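PDB 3UUW: putative oxidoreductase with NAD(P)-binding Rossmann-fold domain from Clostridium difficile, which is probably an NAD(P)-dependent dehydrogenase of the GFO/IDH/MocA family, with a Rossmann-type nucleotide-binding domain and a substrate that is not established. Local coordinates for residues A[57-60]-A[61-64]; A[82-85]-A[86-90]. All blocks are in the same frame, centred on the assembly; numbering follows the deposited sequence.

Contact 1. Residues A[57-60]-A[61-64]; sequences FDSI and ESLA
The hydroxyl of S62 is the polar hub of this helix start: its OG is hydrogen-bonded to S59 OG at 3.0 Å, with either serine a possible donor, and to a water molecule, which accepts a hydrogen bond from D58 N. D58 adds its carboxylate to the cluster, OD1 lying 3.2 Å from S62 OG. S59 occupies the N-cap position, and the pairing of serines at 59 and 62 ties the residue before the helix to its first turn. Both hydroxyls sit between their own backbone N and carbonyl carbon (chi1 69° for S59, 62° for S62), the rotation that brings OG of S59 to 3.0 Å from S62 N as well as to the partner hydroxyl. Main-chain bonds continue the turn, L63 N to S59 O at 3.2 Å and A64 N to I60 O at 3.0 Å.

The apolar part of the contact is made by F57 and L63. The ring of F57 and the side chain of L63 cross at about a right angle, and L63 CD1 rests over one ring face, displaced toward its rim, in a CH-pi contact 3.8 Å from the centroid. S62 OG meets the same ring at its edge, in plane, so polar and apolar halves of the contact share one aromatic group.

F57 also touches V35 of strand 33-38 and bonds through its backbone to A37, L63 and I60 lie against I12 of strand 8-12, and I60, E61 and A64 touch helix 79-88, so the short helix 60-64 packs on strand 8-12 and lies beside helix 79-88.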
loop_
_atom_site.group_PDB
_atom_site.type_symbol
_atom_site.label_atom_id
_atom_site.label_comp_id
_atom_site.label_asym_id
_atom_site.label_seq_id
_atom_site.Cartn_x
_atom_site.Cartn_y
_atom_site.Cartn_z
ATOM N N PHE A 57 6.635 -42.484 -22.246
ATOM C CA PHE A 57 5.848 -43.359 -23.121
ATOM C C PHE A 57 5.920 -42.844 -24.564
ATOM O O PHE A 57 6.094 -41.653 -24.809
ATOM C CB PHE A 57 4.400 -43.467 -22.637
ATOM C CG PHE A 57 4.201 -44.463 -21.515
ATOM C CD1 PHE A 57 4.682 -44.210 -20.242
ATOM C CD2 PHE A 57 3.542 -45.662 -21.745
ATOM C CE1 PHE A 57 4.508 -45.131 -19.215
ATOM C CE2 PHE A 57 3.358 -46.589 -20.721
ATOM C CZ PHE A 57 3.843 -46.328 -19.457
ATOM N N ASP A 58 5.779 -43.747 -25.518
ATOM C CA ASP A 58 5.955 -43.380 -26.921
ATOM C C ASP A 58 4.670 -42.956 -27.628
ATOM O O ASP A 58 4.723 -42.519 -28.765
ATOM C CB ASP A 58 6.658 -44.493 -27.696
ATOM C CG ASP A 58 5.889 -45.794 -27.695
ATOM O OD1 ASP A 58 4.660 -45.773 -27.474
ATOM O OD2 ASP A 58 6.530 -46.848 -27.920
ATOM N N SER A 59 3.529 -43.072 -26.952
ATOM C CA SER A 59 2.257 -42.652 -27.543
ATOM C C SER A 59 1.180 -42.417 -26.500
ATOM O O SER A 59 1.268 -42.898 -25.374
ATOM C CB SER A 59 1.741 -43.707 -28.533
ATOM O OG SER A 59 1.330 -44.885 -27.860
ATOM N N ILE A 60 0.162 -41.666 -26.913
ATOM C CA ILE A 60 -1.013 -41.410 -26.099
ATOM C C ILE A 60 -1.668 -42.723 -25.721
ATOM O O ILE A 60 -2.052 -42.928 -24.574
ATOM C CB ILE A 60 -2.050 -40.562 -26.887
ATOM C CG1 ILE A 60 -1.555 -39.136 -27.037
ATOM C CG2 ILE A 60 -3.426 -40.572 -26.178
ATOM C CD1 ILE A 60 -2.218 -38.372 -28.199
ATOM N N GLU A 61 -1.790 -43.622 -26.695
ATOM C CA GLU A 61 -2.480 -44.881 -26.458
ATOM C C GLU A 61 -1.758 -45.794 -25.480
ATOM O O GLU A 61 -2.384 -46.325 -24.575
ATOM C CB GLU A 61 -2.763 -45.611 -27.770
ATOM C CG GLU A 61 -3.740 -44.895 -28.679
ATOM C CD GLU A 61 -3.129 -43.774 -29.524
ATOM O OE1 GLU A 61 -1.888 -43.570 -29.497
ATOM O OE2 GLU A 61 -3.918 -43.099 -30.236
ATOM N N SER A 62 -0.449 -45.961 -25.637
ATOM C CA SER A 62 0.302 -46.834 -24.738
ATOM C C SER A 62 0.266 -46.336 -23.300
ATOM O O SER A 62 0.223 -47.130 -22.365
ATOM C CB SER A 62 1.748 -47.010 -25.201
ATOM O OG SER A 62 2.447 -45.788 -25.220
ATOM N N LEU A 63 0.299 -45.020 -23.115
ATOM C CA LEU A 63 0.243 -44.474 -21.766
ATOM C C LEU A 63 -1.151 -44.674 -21.167
ATOM O O LEU A 63 -1.286 -45.132 -20.031
ATOM C CB LEU A 63 0.608 -42.991 -21.763
ATOM C CG LEU A 63 0.510 -42.245 -20.424
ATOM C CD1 LEU A 63 1.419 -42.886 -19.329
ATOM C CD2 LEU A 63 0.849 -40.773 -20.637
ATOM N N ALA A 64 -2.178 -44.324 -21.937
ATOM C CA ALA A 64 -3.556 -44.389 -21.460
ATOM C C ALA A 64 -3.938 -45.786 -20.999
ATOM O O ALA A 64 -4.677 -45.937 -20.042
ATOM C CB ALA A 64 -4.520 -43.903 -22.529
HETATM O O HOH W 1 5.425 -46.575 -24.708
#

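Contact 2. Residues A[82-85]-A[86-90]; sequences IIKI and LLNLG
I83 and L87, one turn apart on helix 79-88 of a beta-alpha-beta unit in the Rossmann-type domain, lie side by side and point the same way, and CG2 of the isoleucine meets CD1 of the leucine at 3.5 Å. Two further pairs repeat this i to i+4 arrangement: I82 CG2 touches L86 CD1 at 3.8 Å, and I85 CG2 reaches L89 CD1 at 4.0 Å. The isoleucines share one setting: with CG1 beside the backbone N (chi1 -61° in I83), the CG2 branch is anti to N and lies beside the carbonyl carbon, where the leucine four residues on can lie against it. L87 also brings its CG to 3.3 Å from I83 O, so the leucine leans on the carbonyl as well as on the methyl.

These neighbours divide among faces of the helix. I82, I83 and L86 meet strand 69-72, I83 and L87 also meet helix 103-116, and I85, L86 and L89 meet helix 60-64.

Backbone bonds link the same partners, the straightest being L87 N to I83 O, with an N-H...O angle of 172°. The last of them, L89 N to I85 O, is weak, as the helix gives way to a Schellman motif in which G90 takes a positive phi of 83° and its N bonds to L87 O at 3.0 Å.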
loop_
_atom_site.group_PDB
_atom_site.type_symbol
_atom_site.label_atom_id
_atom_site.label_comp_id
_atom_site.label_asym_id
_atom_site.label_seq_id
_atom_site.Cartn_x
_atom_site.Cartn_y
_atom_site.Cartn_z
ATOM N N ILE A 82 -7.838 -35.951 -29.015
ATOM C CA ILE A 82 -7.158 -36.671 -27.950
ATOM C C ILE A 82 -8.149 -37.158 -26.894
ATOM O O ILE A 82 -8.089 -38.303 -26.477
ATOM C CB ILE A 82 -6.028 -35.850 -27.284
ATOM C CG1 ILE A 82 -4.906 -35.549 -28.285
ATOM C CG2 ILE A 82 -5.487 -36.602 -26.067
ATOM C CD1 ILE A 82 -3.815 -34.616 -27.727
ATOM N N ILE A 83 -9.069 -36.296 -26.465
ATOM C CA ILE A 83 -10.002 -36.684 -25.407
ATOM C C ILE A 83 -10.928 -37.824 -25.852
ATOM O O ILE A 83 -11.273 -38.672 -25.050
ATOM C CB ILE A 83 -10.802 -35.480 -24.878
ATOM C CG1 ILE A 83 -9.844 -34.447 -24.277
ATOM C CG2 ILE A 83 -11.835 -35.940 -23.814
ATOM C CD1 ILE A 83 -10.506 -33.098 -23.867
ATOM N N LYS A 84 -11.317 -37.836 -27.124
ATOM C CA LYS A 84 -12.152 -38.901 -27.637
ATOM C C LYS A 84 -11.410 -40.240 -27.477
ATOM O O LYS A 84 -11.979 -41.204 -26.987
ATOM C CB LYS A 84 -12.554 -38.598 -29.084
ATOM C CG LYS A 84 -13.557 -39.530 -29.706
ATOM C CD LYS A 84 -14.303 -38.831 -30.873
ATOM C CE LYS A 84 -13.368 -37.976 -31.764
ATOM N NZ LYS A 84 -13.998 -37.525 -33.054
ATOM N N ILE A 85 -10.130 -40.277 -27.847
ATOM C CA ILE A 85 -9.298 -41.483 -27.669
ATOM C C ILE A 85 -9.218 -41.922 -26.193
ATOM O O ILE A 85 -9.417 -43.097 -25.860
ATOM C CB ILE A 85 -7.877 -41.241 -28.198
ATOM C CG1 ILE A 85 -7.895 -41.115 -29.728
ATOM C CG2 ILE A 85 -6.922 -42.353 -27.742
ATOM C CD1 ILE A 85 -6.597 -40.592 -30.313
ATOM N N LEU A 86 -8.961 -40.961 -25.310
ATOM C CA LEU A 86 -8.772 -41.245 -23.890
ATOM C C LEU A 86 -10.023 -41.787 -23.216
ATOM O O LEU A 86 -9.974 -42.780 -22.511
ATOM C CB LEU A 86 -8.291 -39.977 -23.163
ATOM C CG LEU A 86 -6.901 -39.464 -23.565
ATOM C CD1 LEU A 86 -6.534 -38.149 -22.815
ATOM C CD2 LEU A 86 -5.856 -40.547 -23.304
ATOM N N LEU A 87 -11.149 -41.129 -23.465
ATOM C CA LEU A 87 -12.410 -41.564 -22.893
ATOM C C LEU A 87 -12.759 -42.961 -23.408
ATOM O O LEU A 87 -13.233 -43.806 -22.661
ATOM C CB LEU A 87 -13.521 -40.547 -23.196
ATOM C CG LEU A 87 -13.375 -39.170 -22.555
ATOM C CD1 LEU A 87 -14.453 -38.215 -23.076
ATOM C CD2 LEU A 87 -13.400 -39.263 -21.031
ATOM N N ASN A 88 -12.477 -43.236 -24.672
ATOM C CA ASN A 88 -12.784 -44.548 -25.215
ATOM C C ASN A 88 -11.869 -45.649 -24.671
ATOM O O ASN A 88 -12.247 -46.826 -24.687
ATOM C CB ASN A 88 -12.827 -44.514 -26.741
ATOM C CG ASN A 88 -14.148 -43.992 -27.253
ATOM O OD1 ASN A 88 -15.201 -44.378 -26.751
ATOM N ND2 ASN A 88 -14.109 -43.133 -28.253
ATOM N N LEU A 89 -10.700 -45.253 -24.157
ATOM C CA LEU A 89 -9.777 -46.159 -23.491
ATOM C C LEU A 89 -10.032 -46.258 -21.974
ATOM O O LEU A 89 -9.296 -46.949 -21.268
ATOM C CB LEU A 89 -8.319 -45.769 -23.773
ATOM C CG LEU A 89 -7.776 -46.156 -25.147
ATOM C CD1 LEU A 89 -6.430 -45.478 -25.374
ATOM C CD2 LEU A 89 -7.671 -47.695 -25.290
ATOM N N GLY A 90 -11.071 -45.581 -21.480
ATOM C CA GLY A 90 -11.526 -45.751 -20.096
ATOM C C GLY A 90 -10.792 -44.952 -19.043
ATOM O O GLY A 90 -10.786 -45.334 -17.875
#

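Overall arrangement
Contact 1 precedes contact 2 along the chain, and their centres lie 12 Å apart; both fall in the Rossmann-type region. They meet directly where helix 60-64 packs on helix 79-88. A64 CB comes to 3.7 Å from L86 CD2 and 3.8 Å from L89 CD1, while I60 CG2 approaches the same L86 CD2 at 3.8 Å. At the border, E61 OE2 packs on I85 CD1. L86 is thus shared, joined to I82 within its helix and to contact 1 outside it. I82 approaches but does not contact a glycine-rich sequence resembling the Rossmann dinucleotide-binding pattern, so the I82 end of contact 2 may lie near a nucleotide site, if the pattern serves as in other Rossmann domains.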